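Local coordinates for Thiol:disulfide interchange protein DsbA (PDB 2ZNM) that probably acts as a thiol:disulfide oxidoreductase of the DsbA type in the periplasm of Neisseria meningitidis, exchanging disulfide bonds through a CXXC motif, at residues F33-H38 against A94-K99; A72-A77 against K122-Y127; Y85-A90 against K116-K121. One frame throughout, in Å; residues are numbered along the deposited sequence.

Interaction 1: F33-H38 against A94-K99; sequences FCVHCH and AVYEQK
Tyr96 reaches from the end of helix 84-97 into the loop 33-38 and is held there by its hydroxyl. OH donates to Cys34 O at 2.6 Å, lying in the carbonyl plane on a lone pair of that oxygen, and accepts from His36 N at 2.8 Å with an N-H...O angle of 154°. These two bonds, one given and one received, hold the hydroxyl between backbone atoms on both sides of Val35. Tyr96 CG stands anti to the carbonyl carbon (chi1 -63°), which carries the ring across to the loop. Packing around this tight centre is looser. The exposed Val35 sets CG2 over the rim of one ring face, 4.1 Å from Tyr96 CE1. The His36 side chain crosses that of Tyr96 at about a right angle, ND1 being 3.7 Å from Tyr96 OH. Farther along, Val95 CG1 only approaches the backbone of Phe33, 3.9 Å from its N. The loop carries the predicted redox pair, but no disulfide is present: the chain is extended, and Cys34 SG and Cys37 SG lie 13.9 Å apart. A CXXC loop after a central strand, backed by an inserted helical domain, is consistent with the active site of a DsbA-like thioredoxin fold.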
ATOM      1  N   PHE A  33      -8.259   5.887  -3.997  1.00 51.86           N
ATOM      2  CA  PHE A  33      -9.700   6.115  -3.974  1.00 51.92           C
ATOM      3  C   PHE A  33     -10.324   5.648  -2.647  1.00 52.01           C
ATOM      4  O   PHE A  33     -11.556   5.670  -2.503  1.00 51.92           O
ATOM      5  CB  PHE A  33     -10.356   5.374  -5.144  1.00 51.72           C
ATOM      6  CG  PHE A  33      -9.847   3.984  -5.304  1.00 52.27           C
ATOM      7  CD1 PHE A  33     -10.192   2.997  -4.386  1.00 51.62           C
ATOM      8  CD2 PHE A  33      -8.972   3.670  -6.337  1.00 51.27           C
ATOM      9  CE1 PHE A  33      -9.686   1.717  -4.510  1.00 52.46           C
ATOM     10  CE2 PHE A  33      -8.479   2.409  -6.464  1.00 50.24           C
ATOM     11  CZ  PHE A  33      -8.822   1.428  -5.554  1.00 51.53           C
ATOM     12  N   CYS A  34      -9.483   5.189  -1.707  1.00 51.88           N
ATOM     13  CA  CYS A  34      -9.923   4.844  -0.352  1.00 52.25           C
ATOM     14  C   CYS A  34     -10.125   6.145   0.408  1.00 51.84           C
ATOM     15  O   CYS A  34      -9.202   6.945   0.511  1.00 51.83           O
ATOM     16  CB  CYS A  34      -8.894   3.957   0.377  1.00 52.73           C
ATOM     17  SG  CYS A  34      -8.548   2.294  -0.346  1.00 56.25           S
ATOM     18  N   VAL A  35     -11.330   6.371   0.925  1.00 51.71           N
ATOM     19  CA  VAL A  35     -11.662   7.674   1.504  1.00 51.69           C
ATOM     20  C   VAL A  35     -11.395   7.725   3.009  1.00 52.17           C
ATOM     21  O   VAL A  35     -12.006   6.998   3.805  1.00 51.50           O
ATOM     22  CB  VAL A  35     -13.101   8.155   1.139  1.00 51.72           C
ATOM     23  CG1 VAL A  35     -13.396   9.545   1.743  1.00 50.45           C
ATOM     24  CG2 VAL A  35     -13.262   8.195  -0.376  1.00 51.40           C
ATOM     25  N   HIS A  36     -10.453   8.593   3.366  1.00 52.87           N
ATOM     26  CA  HIS A  36     -10.018   8.781   4.741  1.00 53.35           C
ATOM     27  C   HIS A  36     -10.282  10.208   5.120  1.00 54.25           C
ATOM     28  O   HIS A  36     -10.023  11.123   4.334  1.00 54.52           O
ATOM     29  CB  HIS A  36      -8.525   8.496   4.868  1.00 52.57           C
ATOM     30  CG  HIS A  36      -8.138   7.122   4.424  1.00 51.71           C
ATOM     31  ND1 HIS A  36      -7.302   6.895   3.353  1.00 50.68           N
ATOM     32  CD2 HIS A  36      -8.472   5.902   4.909  1.00 50.07           C
ATOM     33  CE1 HIS A  36      -7.149   5.594   3.186  1.00 48.76           C
ATOM     34  NE2 HIS A  36      -7.841   4.968   4.122  1.00 49.72           N
ATOM     35  N   CYS A  37     -10.758  10.411   6.342  1.00 55.33           N
ATOM     36  CA  CYS A  37     -11.139  11.741   6.779  1.00 56.73           C
ATOM     37  C   CYS A  37      -9.992  12.769   6.858  1.00 55.78           C
ATOM     38  O   CYS A  37     -10.242  13.977   6.759  1.00 56.04           O
ATOM     39  CB  CYS A  37     -11.958  11.674   8.079  1.00 57.37           C
ATOM     40  SG  CYS A  37     -11.009  11.623   9.616  1.00 65.55           S
ATOM     41  N   HIS A  38      -8.748  12.321   7.036  1.00 54.43           N
ATOM     42  CA  HIS A  38      -7.638  13.285   7.052  1.00 53.27           C
ATOM     43  C   HIS A  38      -6.661  13.105   5.888  1.00 52.45           C
ATOM     44  O   HIS A  38      -5.553  13.629   5.942  1.00 52.21           O
ATOM     45  CB  HIS A  38      -6.870  13.285   8.397  1.00 53.21           C
ATOM     46  CG  HIS A  38      -7.693  13.698   9.581  1.00 52.71           C
ATOM     47  ND1 HIS A  38      -8.180  14.978   9.747  1.00 52.19           N
ATOM     48  CD2 HIS A  38      -8.096  12.998  10.668  1.00 51.52           C
ATOM     49  CE1 HIS A  38      -8.862  15.043  10.875  1.00 52.24           C
ATOM     50  NE2 HIS A  38      -8.821  13.855  11.455  1.00 52.10           N
ATOM     51  N   ALA A  94      -6.551  14.799  -4.535  1.00 50.20           N
ATOM     52  CA  ALA A  94      -6.673  15.011  -5.967  1.00 49.98           C
ATOM     53  C   ALA A  94      -7.516  13.873  -6.568  1.00 49.88           C
ATOM     54  O   ALA A  94      -8.386  14.107  -7.392  1.00 49.98           O
ATOM     55  CB  ALA A  94      -5.288  15.066  -6.594  1.00 49.84           C
ATOM     56  N   VAL A  95      -7.253  12.647  -6.127  1.00 49.53           N
ATOM     57  CA  VAL A  95      -8.023  11.486  -6.538  1.00 49.28           C
ATOM     58  C   VAL A  95      -9.494  11.622  -6.070  1.00 49.54           C
ATOM     59  O   VAL A  95     -10.413  11.374  -6.862  1.00 49.64           O
ATOM     60  CB  VAL A  95      -7.325  10.165  -6.089  1.00 49.10           C
ATOM     61  CG1 VAL A  95      -8.167   8.941  -6.416  1.00 50.06           C
ATOM     62  CG2 VAL A  95      -5.953  10.027  -6.766  1.00 48.07           C
ATOM     63  N   TYR A  96      -9.706  12.081  -4.825  1.00 49.53           N
ATOM     64  CA  TYR A  96     -11.059  12.323  -4.274  1.00 49.15           C
ATOM     65  C   TYR A  96     -11.875  13.345  -5.050  1.00 48.98           C
ATOM     66  O   TYR A  96     -13.075  13.180  -5.226  1.00 49.26           O
ATOM     67  CB  TYR A  96     -11.025  12.820  -2.825  1.00 48.51           C
ATOM     68  CG  TYR A  96     -10.439  11.896  -1.775  1.00 49.67           C
ATOM     69  CD1 TYR A  96     -10.096  10.569  -2.064  1.00 48.34           C
ATOM     70  CD2 TYR A  96     -10.252  12.352  -0.468  1.00 49.02           C
ATOM     71  CE1 TYR A  96      -9.552   9.740  -1.075  1.00 47.81           C
ATOM     72  CE2 TYR A  96      -9.718  11.524   0.513  1.00 48.54           C
ATOM     73  CZ  TYR A  96      -9.368  10.230   0.204  1.00 47.55           C
ATOM     74  OH  TYR A  96      -8.838   9.428   1.187  1.00 47.16           O
ATOM     75  N   GLU A  97     -11.241  14.428  -5.471  1.00 48.86           N
ATOM     76  CA  GLU A  97     -11.972  15.526  -6.109  1.00 48.66           C
ATOM     77  C   GLU A  97     -12.397  15.213  -7.546  1.00 48.42           C
ATOM     78  O   GLU A  97     -13.392  15.747  -8.037  1.00 47.26           O
ATOM     79  CB  GLU A  97     -11.144  16.812  -6.036  1.00 48.69           C
ATOM     80  CG  GLU A  97     -10.857  17.264  -4.590  1.00 50.11           C
ATOM     81  CD  GLU A  97     -10.388  18.698  -4.500  1.00 52.39           C
ATOM     82  OE1 GLU A  97      -9.669  19.141  -5.423  1.00 53.37           O
ATOM     83  OE2 GLU A  97     -10.744  19.387  -3.511  1.00 52.66           O
ATOM     84  N   GLN A  98     -11.625  14.339  -8.200  1.00 48.50           N
ATOM     85  CA  GLN A  98     -11.881  13.871  -9.579  1.00 49.02           C
ATOM     86  C   GLN A  98     -11.892  14.973 -10.657  1.00 48.68           C
ATOM     87  O   GLN A  98     -12.422  14.761 -11.756  1.00 49.48           O
ATOM     88  CB  GLN A  98     -13.175  13.047  -9.659  1.00 48.64           C
ATOM     89  CG  GLN A  98     -13.154  11.743  -8.904  1.00 49.44           C
ATOM     90  CD  GLN A  98     -14.346  10.853  -9.249  1.00 50.30           C
ATOM     91  OE1 GLN A  98     -15.454  11.036  -8.730  1.00 51.36           O
ATOM     92  NE2 GLN A  98     -14.119   9.881 -10.131  1.00 51.79           N
ATOM     93  N   LYS A  99     -11.302  16.126 -10.357  1.00 47.55           N
ATOM     94  CA  LYS A  99     -11.226  17.239 -11.310  1.00 47.51           C
ATOM     95  C   LYS A  99     -10.200  17.044 -12.436  1.00 47.62           C
ATOM     96  O   LYS A  99     -10.298  17.662 -13.489  1.00 47.68           O
ATOM     97  CB  LYS A  99     -10.963  18.565 -10.569  1.00 47.07           C
ATOM     98  CG  LYS A  99     -12.067  18.974  -9.595  1.00 46.83           C
ATOM     99  CD  LYS A  99     -11.594  19.984  -8.541  1.00 46.92           C
ATOM    100  CE  LYS A  99     -12.794  20.583  -7.814  1.00 47.19           C
ATOM    101  NZ  LYS A  99     -12.462  21.431  -6.625  1.00 48.88           N
TER

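Interaction 2: A72-A77 against K122-Y127; sequences ARMAAA and KLMRAY
Arg73 lies across the ring of Tyr127 and ends on that residue's own carbonyl. Its chain is extended, with CG anti to the backbone N (chi1 -169°), and from CB it climbs along the aromatic face. CG sits above the ring rim, near Tyr127 CZ. CD is set more squarely over the face, 4.1 Å from the ring centroid of Tyr127 in a CH-pi contact. NE lies above the ring rim, over CE2 and CD2, and donates to Tyr127 O at 3.0 Å. At the tip, NH2 donates to the same oxygen, 3.1 Å from Tyr127 O, while the guanidinium plane stays within 12° of the ring plane. Both nitrogens approach from one face of the carbonyl plane, and both bonds are bent. Because this oxygen belongs to the last residue of helix 120-127, the side-on grip places positive charge at a helix C-terminus, where it probably suits the helix dipole; Asp128 offers NH2 a weak, long ion pair.

The two helices belong to the helical domain inserted into the thioredoxin fold of DsbA-like proteins, and the axes of segments 72-77 and 122-127 approach to 8.8 Å at an angle of 118°. Beyond the arginine the contact turns apolar. Ala77 CB fits against the backbone and ring of Tyr127, 3.7 Å from its CD1, and Leu123 CD1 reaches the Ala77 carbonyl carbon. Selenomethionine Met74 bends at chi2 and chi3, bringing SE to the edge of the Tyr127 ring in a Met-aromatic contact and next to Leu123 CD2. Its CE meets the CE of selenomethionine Met124 at 4.0 Å. Ala108 and Trp111 of helix 105-113 also touch Met74.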
ATOM      1  N   ALA A  72      -0.953   3.524  -9.749  1.00 52.75           N
ATOM      2  CA  ALA A  72       0.140   2.722  -9.220  1.00 52.89           C
ATOM      3  C   ALA A  72       1.512   3.374  -9.423  1.00 52.74           C
ATOM      4  O   ALA A  72       2.380   3.281  -8.550  1.00 53.18           O
ATOM      5  CB  ALA A  72       0.112   1.311  -9.822  1.00 52.45           C
ATOM      6  N   ARG A  73       1.709   4.003 -10.581  1.00 52.44           N
ATOM      7  CA  ARG A  73       2.935   4.754 -10.878  1.00 52.22           C
ATOM      8  C   ARG A  73       3.127   5.973  -9.964  1.00 52.72           C
ATOM      9  O   ARG A  73       4.261   6.286  -9.582  1.00 52.08           O
ATOM     10  CB  ARG A  73       2.936   5.200 -12.335  1.00 51.97           C
ATOM     11  CG  ARG A  73       4.260   5.754 -12.798  1.00 51.17           C
ATOM     12  CD  ARG A  73       4.228   6.071 -14.267  1.00 50.45           C
ATOM     13  NE  ARG A  73       5.540   6.516 -14.717  1.00 50.33           N
ATOM     14  CZ  ARG A  73       5.858   6.784 -15.975  1.00 49.59           C
ATOM     15  NH1 ARG A  73       4.963   6.652 -16.943  1.00 50.84           N
ATOM     16  NH2 ARG A  73       7.082   7.186 -16.261  1.00 51.25           N
HETATM   17  N   MSE A  74       2.024   6.659  -9.633  1.00 53.12           N
HETATM   18  CA  MSE A  74       2.051   7.725  -8.628  1.00 53.59           C
HETATM   19  C   MSE A  74       2.503   7.196  -7.252  1.00 53.26           C
HETATM   20  O   MSE A  74       3.402   7.768  -6.621  1.00 52.66           O
HETATM   21  CB  MSE A  74       0.694   8.423  -8.528  1.00 54.42           C
HETATM   22  CG  MSE A  74       0.675   9.622  -7.578  1.00 57.73           C
HETATM   23 SE   MSE A  74       2.045  10.988  -7.979  1.00 70.57          SE
HETATM   24  CE  MSE A  74       1.115  12.011  -9.372  1.00 63.08           C
ATOM     25  N   ALA A  75       1.898   6.094  -6.806  1.00 52.86           N
ATOM     26  CA  ALA A  75       2.274   5.472  -5.529  1.00 52.54           C
ATOM     27  C   ALA A  75       3.740   5.101  -5.522  1.00 52.47           C
ATOM     28  O   ALA A  75       4.410   5.282  -4.521  1.00 53.25           O
ATOM     29  CB  ALA A  75       1.417   4.237  -5.241  1.00 52.34           C
ATOM     30  N   ALA A  76       4.241   4.573  -6.635  1.00 52.20           N
ATOM     31  CA  ALA A  76       5.646   4.215  -6.710  1.00 51.90           C
ATOM     32  C   ALA A  76       6.515   5.458  -6.654  1.00 51.70           C
ATOM     33  O   ALA A  76       7.525   5.457  -5.981  1.00 52.26           O
ATOM     34  CB  ALA A  76       5.945   3.393  -7.963  1.00 51.69           C
ATOM     35  N   ALA A  77       6.122   6.515  -7.365  1.00 51.64           N
ATOM     36  CA  ALA A  77       6.867   7.777  -7.359  1.00 51.62           C
ATOM     37  C   ALA A  77       7.020   8.357  -5.946  1.00 51.97           C
ATOM     38  O   ALA A  77       8.127   8.709  -5.536  1.00 51.82           O
ATOM     39  CB  ALA A  77       6.209   8.782  -8.279  1.00 51.28           C
ATOM     40  N   LYS A 122      11.019  16.884  -7.456  1.00 50.55           N
ATOM     41  CA  LYS A 122      11.605  15.654  -6.900  1.00 50.98           C
ATOM     42  C   LYS A 122      10.691  14.446  -7.089  1.00 50.89           C
ATOM     43  O   LYS A 122      11.148  13.350  -7.413  1.00 51.01           O
ATOM     44  CB  LYS A 122      11.964  15.824  -5.420  1.00 51.16           C
ATOM     45  CG  LYS A 122      12.511  14.559  -4.781  1.00 52.18           C
ATOM     46  CD  LYS A 122      13.044  14.795  -3.386  1.00 53.71           C
ATOM     47  CE  LYS A 122      14.099  13.744  -3.041  1.00 55.72           C
ATOM     48  NZ  LYS A 122      15.309  13.817  -3.933  1.00 55.67           N
ATOM     49  N   LEU A 123       9.396  14.663  -6.886  1.00 50.94           N
ATOM     50  CA  LEU A 123       8.395  13.640  -7.104  1.00 50.91           C
ATOM     51  C   LEU A 123       8.346  13.161  -8.552  1.00 51.22           C
ATOM     52  O   LEU A 123       8.168  11.968  -8.811  1.00 50.62           O
ATOM     53  CB  LEU A 123       7.018  14.165  -6.701  1.00 50.88           C
ATOM     54  CG  LEU A 123       5.866  13.162  -6.732  1.00 50.29           C
ATOM     55  CD1 LEU A 123       6.218  11.931  -5.915  1.00 50.31           C
ATOM     56  CD2 LEU A 123       4.583  13.799  -6.234  1.00 50.76           C
HETATM   57  N   MSE A 124       8.475  14.100  -9.482  1.00 51.73           N
HETATM   58  CA  MSE A 124       8.383  13.787 -10.902  1.00 52.84           C
HETATM   59  C   MSE A 124       9.650  13.130 -11.451  1.00 52.19           C
HETATM   60  O   MSE A 124       9.585  12.347 -12.392  1.00 52.21           O
HETATM   61  CB  MSE A 124       7.993  15.033 -11.704  1.00 54.17           C
HETATM   62  CG  MSE A 124       6.516  15.384 -11.586  1.00 57.45           C
HETATM   63 SE   MSE A 124       5.313  13.849 -11.924  1.00 70.38          SE
HETATM   64  CE  MSE A 124       4.765  13.388 -10.116  1.00 61.58           C
ATOM     65  N   ARG A 125      10.788  13.449 -10.839  1.00 51.53           N
ATOM     66  CA  ARG A 125      12.064  12.790 -11.112  1.00 51.22           C
ATOM     67  C   ARG A 125      11.956  11.299 -10.784  1.00 50.68           C
ATOM     68  O   ARG A 125      12.412  10.462 -11.545  1.00 50.50           O
ATOM     69  CB  ARG A 125      13.159  13.441 -10.265  1.00 51.12           C
ATOM     70  CG  ARG A 125      14.371  13.903 -11.040  1.00 52.14           C
ATOM     71  CD  ARG A 125      14.861  15.267 -10.540  1.00 53.42           C
ATOM     72  NE  ARG A 125      15.096  15.290  -9.092  1.00 54.46           N
ATOM     73  CZ  ARG A 125      14.983  16.373  -8.320  1.00 54.70           C
ATOM     74  NH1 ARG A 125      14.631  17.549  -8.835  1.00 53.96           N
ATOM     75  NH2 ARG A 125      15.219  16.276  -7.019  1.00 55.18           N
ATOM     76  N   ALA A 126      11.331  10.975  -9.654  1.00 50.31           N
ATOM     77  CA  ALA A 126      11.088   9.585  -9.275  1.00 50.35           C
ATOM     78  C   ALA A 126      10.036   8.935 -10.180  1.00 50.35           C
ATOM     79  O   ALA A 126      10.079   7.729 -10.438  1.00 50.66           O
ATOM     80  CB  ALA A 126      10.650   9.494  -7.818  1.00 49.96           C
ATOM     81  N   TYR A 127       9.104   9.753 -10.654  1.00 49.81           N
ATOM     82  CA  TYR A 127       7.977   9.313 -11.462  1.00 49.90           C
ATOM     83  C   TYR A 127       8.406   8.817 -12.851  1.00 50.12           C
ATOM     84  O   TYR A 127       7.827   7.864 -13.381  1.00 49.98           O
ATOM     85  CB  TYR A 127       7.003  10.484 -11.591  1.00 49.50           C
ATOM     86  CG  TYR A 127       5.655  10.167 -12.169  1.00 49.11           C
ATOM     87  CD1 TYR A 127       4.547   9.999 -11.338  1.00 48.79           C
ATOM     88  CD2 TYR A 127       5.473  10.077 -13.547  1.00 47.73           C
ATOM     89  CE1 TYR A 127       3.290   9.734 -11.862  1.00 49.38           C
ATOM     90  CE2 TYR A 127       4.229   9.803 -14.081  1.00 49.26           C
ATOM     91  CZ  TYR A 127       3.136   9.638 -13.240  1.00 49.21           C
ATOM     92  OH  TYR A 127       1.898   9.376 -13.780  1.00 48.67           O
TER

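Interaction 3: Y85-A90 against K116-K121; sequences YQANPA and KGFDGK
Phe118, in the loop just before helix 120-127, lays a ring face against Ala87 of helix 84-97, and no hydrogen bond joins the two segments. The main interaction is a CH-pi contact: Ala87 CB stands 4.0 Å above the ring centroid of Phe118, only 4° off the ring normal, so the methyl is centred over the face. Ala87 CA sits over the same ring, closer to its CD2 and CE2 atoms. Phe118 takes a chi1 of 62°, placing CG between its backbone N and carbonyl carbon and swinging the ring in over Ala87.

Further apolar contacts are at the ring edge and at CB. Ala90 CB meets the edge near the ring plane, 3.8 Å from Phe118 CE2, one helical turn on from Ala87, which gives the aromatic group an edge contact as well as a face contact. Both alanines lie on a helix that is kinked around Pro89. Phe118 thereby joins the approach to helix 120-127 to the flank of helix 84-97 within the inserted helical domain of the DsbA-like fold. On its more exposed side, Gln86 CB touches Phe118 CB at 3.9 Å, while the rest of the glutamine leads away.

Polar atoms add close van der Waals approaches: Gln86 O comes within 3.2 Å of Phe118 CD2, obliquely to the ring. Asp119 occupies the N-cap position of helix 120-127, its OD1 accepting from Lys122 N.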
ATOM      1  N   TYR A  85       4.856  11.388   3.454  1.00 54.13           N
ATOM      2  CA  TYR A  85       4.091  12.266   4.360  1.00 54.30           C
ATOM      3  C   TYR A  85       3.887  13.672   3.844  1.00 53.50           C
ATOM      4  O   TYR A  85       2.984  14.366   4.294  1.00 53.79           O
ATOM      5  CB  TYR A  85       4.705  12.276   5.769  1.00 54.98           C
ATOM      6  CG  TYR A  85       5.007  10.881   6.255  1.00 55.77           C
ATOM      7  CD1 TYR A  85       3.988   9.936   6.385  1.00 55.64           C
ATOM      8  CD2 TYR A  85       6.314  10.491   6.544  1.00 56.42           C
ATOM      9  CE1 TYR A  85       4.263   8.650   6.803  1.00 56.83           C
ATOM     10  CE2 TYR A  85       6.599   9.201   6.962  1.00 56.32           C
ATOM     11  CZ  TYR A  85       5.572   8.292   7.086  1.00 56.90           C
ATOM     12  OH  TYR A  85       5.848   7.019   7.513  1.00 58.57           O
ATOM     13  N   GLN A  86       4.728  14.094   2.909  1.00 53.30           N
ATOM     14  CA  GLN A  86       4.622  15.433   2.324  1.00 53.00           C
ATOM     15  C   GLN A  86       3.660  15.427   1.134  1.00 52.24           C
ATOM     16  O   GLN A  86       3.054  16.447   0.825  1.00 52.17           O
ATOM     17  CB  GLN A  86       5.997  15.942   1.866  1.00 53.36           C
ATOM     18  CG  GLN A  86       7.013  16.252   2.975  1.00 55.16           C
ATOM     19  CD  GLN A  86       7.601  15.009   3.645  1.00 58.16           C
ATOM     20  OE1 GLN A  86       7.986  15.048   4.821  1.00 59.92           O
ATOM     21  NE2 GLN A  86       7.683  13.906   2.902  1.00 58.72           N
ATOM     22  N   ALA A  87       3.516  14.273   0.480  1.00 51.50           N
ATOM     23  CA  ALA A  87       2.832  14.192  -0.813  1.00 51.05           C
ATOM     24  C   ALA A  87       1.540  13.390  -0.832  1.00 51.10           C
ATOM     25  O   ALA A  87       0.597  13.776  -1.526  1.00 51.61           O
ATOM     26  CB  ALA A  87       3.781  13.680  -1.903  1.00 50.49           C
ATOM     27  N   ASN A  88       1.480  12.282  -0.096  1.00 50.72           N
ATOM     28  CA  ASN A  88       0.295  11.414  -0.162  1.00 50.77           C
ATOM     29  C   ASN A  88      -1.016  12.133   0.176  1.00 50.35           C
ATOM     30  O   ASN A  88      -2.026  11.891  -0.495  1.00 51.17           O
ATOM     31  CB  ASN A  88       0.436  10.176   0.731  1.00 50.60           C
ATOM     32  CG  ASN A  88       1.115   9.031   0.044  1.00 50.89           C
ATOM     33  OD1 ASN A  88       0.984   8.835  -1.165  1.00 53.37           O
ATOM     34  ND2 ASN A  88       1.822   8.234   0.819  1.00 51.55           N
ATOM     35  N   PRO A  89      -1.018  12.995   1.217  1.00 49.44           N
ATOM     36  CA  PRO A  89      -2.277  13.686   1.520  1.00 49.21           C
ATOM     37  C   PRO A  89      -2.861  14.432   0.315  1.00 49.23           C
ATOM     38  O   PRO A  89      -4.061  14.280   0.020  1.00 49.20           O
ATOM     39  CB  PRO A  89      -1.884  14.658   2.661  1.00 48.88           C
ATOM     40  CG  PRO A  89      -0.738  13.980   3.341  1.00 48.64           C
ATOM     41  CD  PRO A  89       0.042  13.353   2.187  1.00 49.34           C
ATOM     42  N   ALA A  90      -2.012  15.208  -0.367  1.00 48.74           N
ATOM     43  CA  ALA A  90      -2.356  15.884  -1.627  1.00 48.38           C
ATOM     44  C   ALA A  90      -2.712  14.920  -2.777  1.00 48.50           C
ATOM     45  O   ALA A  90      -3.476  15.278  -3.660  1.00 48.62           O
ATOM     46  CB  ALA A  90      -1.223  16.828  -2.052  1.00 47.95           C
ATOM     47  N   LYS A 116       1.971  23.454  -3.708  1.00 54.42           N
ATOM     48  CA  LYS A 116       2.695  24.341  -2.770  1.00 54.43           C
ATOM     49  C   LYS A 116       3.419  23.614  -1.630  1.00 54.00           C
ATOM     50  O   LYS A 116       4.398  24.133  -1.076  1.00 53.62           O
ATOM     51  CB  LYS A 116       1.744  25.356  -2.119  1.00 54.71           C
ATOM     52  CG  LYS A 116       1.070  26.356  -3.042  1.00 55.77           C
ATOM     53  CD  LYS A 116      -0.170  26.910  -2.350  1.00 57.20           C
ATOM     54  CE  LYS A 116      -0.955  27.844  -3.250  1.00 58.97           C
ATOM     55  NZ  LYS A 116      -2.175  28.374  -2.564  1.00 59.89           N
ATOM     56  N   GLY A 117       2.924  22.431  -1.273  1.00 53.46           N
ATOM     57  CA  GLY A 117       3.329  21.760  -0.040  1.00 53.23           C
ATOM     58  C   GLY A 117       4.455  20.742  -0.100  1.00 53.00           C
ATOM     59  O   GLY A 117       4.769  20.114   0.913  1.00 53.19           O
ATOM     60  N   PHE A 118       5.057  20.561  -1.276  1.00 52.54           N
ATOM     61  CA  PHE A 118       6.156  19.607  -1.448  1.00 51.80           C
ATOM     62  C   PHE A 118       6.894  19.844  -2.764  1.00 51.72           C
ATOM     63  O   PHE A 118       6.346  20.469  -3.674  1.00 51.49           O
ATOM     64  CB  PHE A 118       5.661  18.148  -1.343  1.00 51.33           C
ATOM     65  CG  PHE A 118       4.660  17.761  -2.392  1.00 51.05           C
ATOM     66  CD1 PHE A 118       5.079  17.358  -3.660  1.00 50.02           C
ATOM     67  CD2 PHE A 118       3.294  17.790  -2.112  1.00 50.64           C
ATOM     68  CE1 PHE A 118       4.157  17.009  -4.640  1.00 50.14           C
ATOM     69  CE2 PHE A 118       2.359  17.427  -3.081  1.00 49.87           C
ATOM     70  CZ  PHE A 118       2.791  17.036  -4.352  1.00 50.32           C
ATOM     71  N   ASP A 119       8.136  19.355  -2.839  1.00 51.71           N
ATOM     72  CA  ASP A 119       8.956  19.381  -4.056  1.00 51.36           C
ATOM     73  C   ASP A 119       8.325  18.486  -5.114  1.00 51.05           C
ATOM     74  O   ASP A 119       8.472  17.258  -5.080  1.00 50.98           O
ATOM     75  CB  ASP A 119      10.372  18.882  -3.747  1.00 51.48           C
ATOM     76  CG  ASP A 119      11.413  19.364  -4.760  1.00 52.70           C
ATOM     77  OD1 ASP A 119      11.073  19.629  -5.937  1.00 53.23           O
ATOM     78  OD2 ASP A 119      12.598  19.477  -4.367  1.00 53.91           O
ATOM     79  N   GLY A 120       7.617  19.111  -6.046  1.00 50.60           N
ATOM     80  CA  GLY A 120       6.927  18.391  -7.105  1.00 50.33           C
ATOM     81  C   GLY A 120       7.899  17.923  -8.169  1.00 50.13           C
ATOM     82  O   GLY A 120       7.654  16.915  -8.841  1.00 49.69           O
ATOM     83  N   LYS A 121       8.997  18.668  -8.306  1.00 50.03           N
ATOM     84  CA  LYS A 121      10.105  18.326  -9.200  1.00 50.15           C
ATOM     85  C   LYS A 121      10.796  17.035  -8.763  1.00 50.31           C
ATOM     86  O   LYS A 121      11.108  16.190  -9.603  1.00 50.36           O
ATOM     87  CB  LYS A 121      11.118  19.474  -9.274  1.00 49.94           C
ATOM     88  CG  LYS A 121      10.741  20.565 -10.262  1.00 50.19           C
ATOM     89  CD  LYS A 121      11.616  21.806 -10.140  1.00 50.17           C
ATOM     90  CE  LYS A 121      11.088  22.919 -11.037  1.00 50.68           C
ATOM     91  NZ  LYS A 121      11.622  24.276 -10.698  1.00 50.70           N
TER

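Interaction 1 fastens the CXXC loop, the predicted redox site, to the helical domain, and interactions 2 and 3 lie within that domain. Interactions 1 and 3 share helix 84-97, the first near its C-terminal end and the second nearer its start, with centres about 15 Å apart. Interactions 2 and 3 share helix 120-127, have centres about 11 Å apart and touch directly, Leu123 CD2 reaching Phe118 CE1 at 3.6 Å. Interactions 1 and 2 have centres about 18 Å apart and do not touch. Along the chain, interaction 3 is nested inside the loop closed by interaction 2, whereas interaction 1 crosses both. Helix 84-97 thus links the CXXC loop at one end with the helical packing at the other.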